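Local coordinates for uncharacterized protein (Leishmania major, PDB 3KSV), which is of unknown function but, as a zinc-binding member of the histidine triad (HIT) family, probably acts on nucleotide-type substrates, at residues H47-P52 against H106-I111. Numbering follows the deposited sequence.
Sequences HMLVIP and HVHFHI. With ZN (zinc ion), chain B.
Strands 48-52 and 109-111 run antiparallel, their axes 4.7 Å apart at 154°, with backbone hydrogen bonds joining Met48 with Ile111 and Val50 with Phe109, two in each pair, and Leu49 facing His110 in the non-hydrogen-bonded pair between them. On the face shared by Met48, Val50, Phe109 and Ile111 the contact is apolar: Ile111 bends its CD1 back across the strand boundary to Val50 CG2 (3.6 Å) and beside Met48 CG. Met48 and Phe109 pack on helix 64-82, Ile111 on Tyr90 of strand 89-96. The side of Leu49 and His110 is mixed, with histidine rings set among aliphatic groups. His47 reaches across with its ring because CG lies opposite the backbone N (chi1 -179°), and NE2 meets His110 ND1 at 3.0 Å; the two rings approach rim to rim, planes at 58°, and either nitrogen could be the donor. Because ND1 of His47 is also bonded, to the backbone N of Leu43, both ring nitrogens have a partner, which limits rotation of the ring. Leu49 lies alongside His110, its CD2 3.4 Å from ND1 of that ring. Further along, Ile51 sets CG2 against His108 CB (3.4 Å), while the His108 ring turns back toward the His106 carbonyl. His106 is gripped at both nitrogens: NE2 donates in its ring plane to Pro52 O (2.8 Å), and ND1 binds zinc (2.3 Å), whose site Cys13, Cys16 and His55 complete. Strand pair and metal site are thus tied together at the start of the His-Val-His-Phe-His sequence, the histidine triad motif of HIT proteins, in which His108 is the predicted nucleophile that would carry AMP.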
loop_
_atom_site.group_PDB
_atom_site.type_symbol
_atom_site.label_atom_id
_atom_site.label_comp_id
_atom_site.label_asym_id
_atom_site.label_seq_id
_atom_site.Cartn_x
_atom_site.Cartn_y
_atom_site.Cartn_z
ATOM N N HIS A 47 -14.837 1.517 -2.685
ATOM C CA HIS A 47 -13.493 2.113 -2.779
ATOM C C HIS A 47 -13.331 3.206 -1.728
ATOM O O HIS A 47 -14.124 4.164 -1.666
ATOM C CB HIS A 47 -13.307 2.685 -4.198
ATOM C CG HIS A 47 -11.966 3.315 -4.482
ATOM N ND1 HIS A 47 -11.587 3.657 -5.764
ATOM C CD2 HIS A 47 -10.939 3.691 -3.677
ATOM C CE1 HIS A 47 -10.387 4.203 -5.739
ATOM N NE2 HIS A 47 -9.969 4.236 -4.486
ATOM N N MET A 48 -12.300 3.047 -0.900
ATOM C CA MET A 48 -12.053 3.972 0.177
ATOM C C MET A 48 -10.617 4.399 0.199
ATOM O O MET A 48 -9.785 3.858 -0.526
ATOM C CB MET A 48 -12.478 3.367 1.528
ATOM C CG MET A 48 -11.706 2.150 2.027
ATOM S SD MET A 48 -12.223 1.750 3.710
ATOM C CE MET A 48 -11.618 3.250 4.534
ATOM N N LEU A 49 -10.361 5.403 1.041
ATOM C CA LEU A 49 -9.077 6.054 1.176
ATOM C C LEU A 49 -8.647 6.095 2.649
ATOM O O LEU A 49 -9.480 6.282 3.533
ATOM C CB LEU A 49 -9.179 7.477 0.662
ATOM C CG LEU A 49 -9.624 7.651 -0.794
ATOM C CD1 LEU A 49 -10.073 9.097 -1.041
ATOM C CD2 LEU A 49 -8.541 7.267 -1.751
ATOM N N VAL A 50 -7.356 5.899 2.903
ATOM C CA VAL A 50 -6.771 6.087 4.233
ATOM C C VAL A 50 -5.628 7.085 4.088
ATOM O O VAL A 50 -4.688 6.848 3.328
ATOM C CB VAL A 50 -6.205 4.767 4.810
ATOM C CG1 VAL A 50 -5.410 5.027 6.082
ATOM C CG2 VAL A 50 -7.321 3.769 5.060
ATOM N N ILE A 51 -5.696 8.186 4.819
ATOM C CA ILE A 51 -4.688 9.238 4.705
ATOM C C ILE A 51 -4.089 9.616 6.068
ATOM O O ILE A 51 -4.768 9.531 7.093
ATOM C CB ILE A 51 -5.271 10.513 4.034
ATOM C CG1 ILE A 51 -6.227 11.223 4.961
ATOM C CG2 ILE A 51 -5.995 10.170 2.718
ATOM C CD1 ILE A 51 -6.494 12.650 4.536
ATOM N N PRO A 52 -2.813 10.038 6.089
ATOM C CA PRO A 52 -2.317 10.661 7.298
ATOM C C PRO A 52 -2.899 12.058 7.463
ATOM O O PRO A 52 -3.175 12.742 6.476
ATOM C CB PRO A 52 -0.814 10.734 7.043
ATOM C CG PRO A 52 -0.714 10.916 5.585
ATOM C CD PRO A 52 -1.791 10.036 5.029
ATOM N N HIS A 106 -0.809 14.655 -1.466
ATOM C CA HIS A 106 -0.913 14.303 -0.040
ATOM C C HIS A 106 -1.039 12.770 -0.025
ATOM O O HIS A 106 -1.797 12.201 -0.825
ATOM C CB HIS A 106 -2.126 15.044 0.577
ATOM C CG HIS A 106 -2.365 14.793 2.047
ATOM N ND1 HIS A 106 -2.629 15.810 2.940
ATOM C CD2 HIS A 106 -2.448 13.650 2.763
ATOM C CE1 HIS A 106 -2.836 15.306 4.145
ATOM N NE2 HIS A 106 -2.727 13.995 4.065
ATOM N N VAL A 107 -0.264 12.096 0.828
ATOM C CA VAL A 107 -0.258 10.625 0.847
ATOM C C VAL A 107 -1.691 10.115 1.042
ATOM O O VAL A 107 -2.402 10.551 1.953
ATOM C CB VAL A 107 0.625 10.072 1.981
ATOM C CG1 VAL A 107 0.423 8.566 2.151
ATOM C CG2 VAL A 107 2.114 10.397 1.715
ATOM N N HIS A 108 -2.126 9.213 0.162
ATOM C CA HIS A 108 -3.395 8.532 0.353
ATOM C C HIS A 108 -3.312 7.106 -0.179
ATOM O O HIS A 108 -2.858 6.876 -1.298
ATOM C CB HIS A 108 -4.555 9.312 -0.266
ATOM C CG HIS A 108 -4.335 9.710 -1.690
ATOM N ND1 HIS A 108 -3.394 10.646 -2.061
ATOM C CD2 HIS A 108 -4.967 9.340 -2.829
ATOM C CE1 HIS A 108 -3.449 10.823 -3.368
ATOM N NE2 HIS A 108 -4.391 10.043 -3.860
ATOM N N PHE A 109 -3.713 6.168 0.675
ATOM C CA PHE A 109 -3.821 4.764 0.333
ATOM C C PHE A 109 -5.233 4.482 -0.160
ATOM O O PHE A 109 -6.193 4.690 0.556
ATOM C CB PHE A 109 -3.536 3.892 1.564
ATOM C CG PHE A 109 -2.100 3.813 1.925
ATOM C CD1 PHE A 109 -1.330 2.734 1.502
ATOM C CD2 PHE A 109 -1.504 4.822 2.665
ATOM C CE1 PHE A 109 -0.023 2.655 1.807
ATOM C CE2 PHE A 109 -0.170 4.751 2.984
ATOM C CZ PHE A 109 0.579 3.654 2.565
ATOM N N HIS A 110 -5.352 4.014 -1.389
ATOM C CA HIS A 110 -6.611 3.531 -1.917
ATOM C C HIS A 110 -6.775 2.078 -1.436
ATOM O O HIS A 110 -5.801 1.295 -1.503
ATOM C CB HIS A 110 -6.562 3.522 -3.449
ATOM C CG HIS A 110 -6.309 4.861 -4.087
ATOM N ND1 HIS A 110 -7.325 5.665 -4.547
ATOM C CD2 HIS A 110 -5.152 5.490 -4.423
ATOM C CE1 HIS A 110 -6.807 6.744 -5.106
ATOM N NE2 HIS A 110 -5.489 6.665 -5.042
ATOM N N ILE A 111 -7.977 1.726 -0.957
ATOM C CA ILE A 111 -8.377 0.313 -0.784
ATOM C C ILE A 111 -9.539 0.054 -1.723
ATOM O O ILE A 111 -10.636 0.568 -1.501
ATOM C CB ILE A 111 -8.740 -0.085 0.672
ATOM C CG1 ILE A 111 -7.729 0.479 1.697
ATOM C CG2 ILE A 111 -8.774 -1.647 0.802
ATOM C CD1 ILE A 111 -7.821 1.988 1.914
HETATM ZN ZN ZN B . -2.630 17.931 2.165
#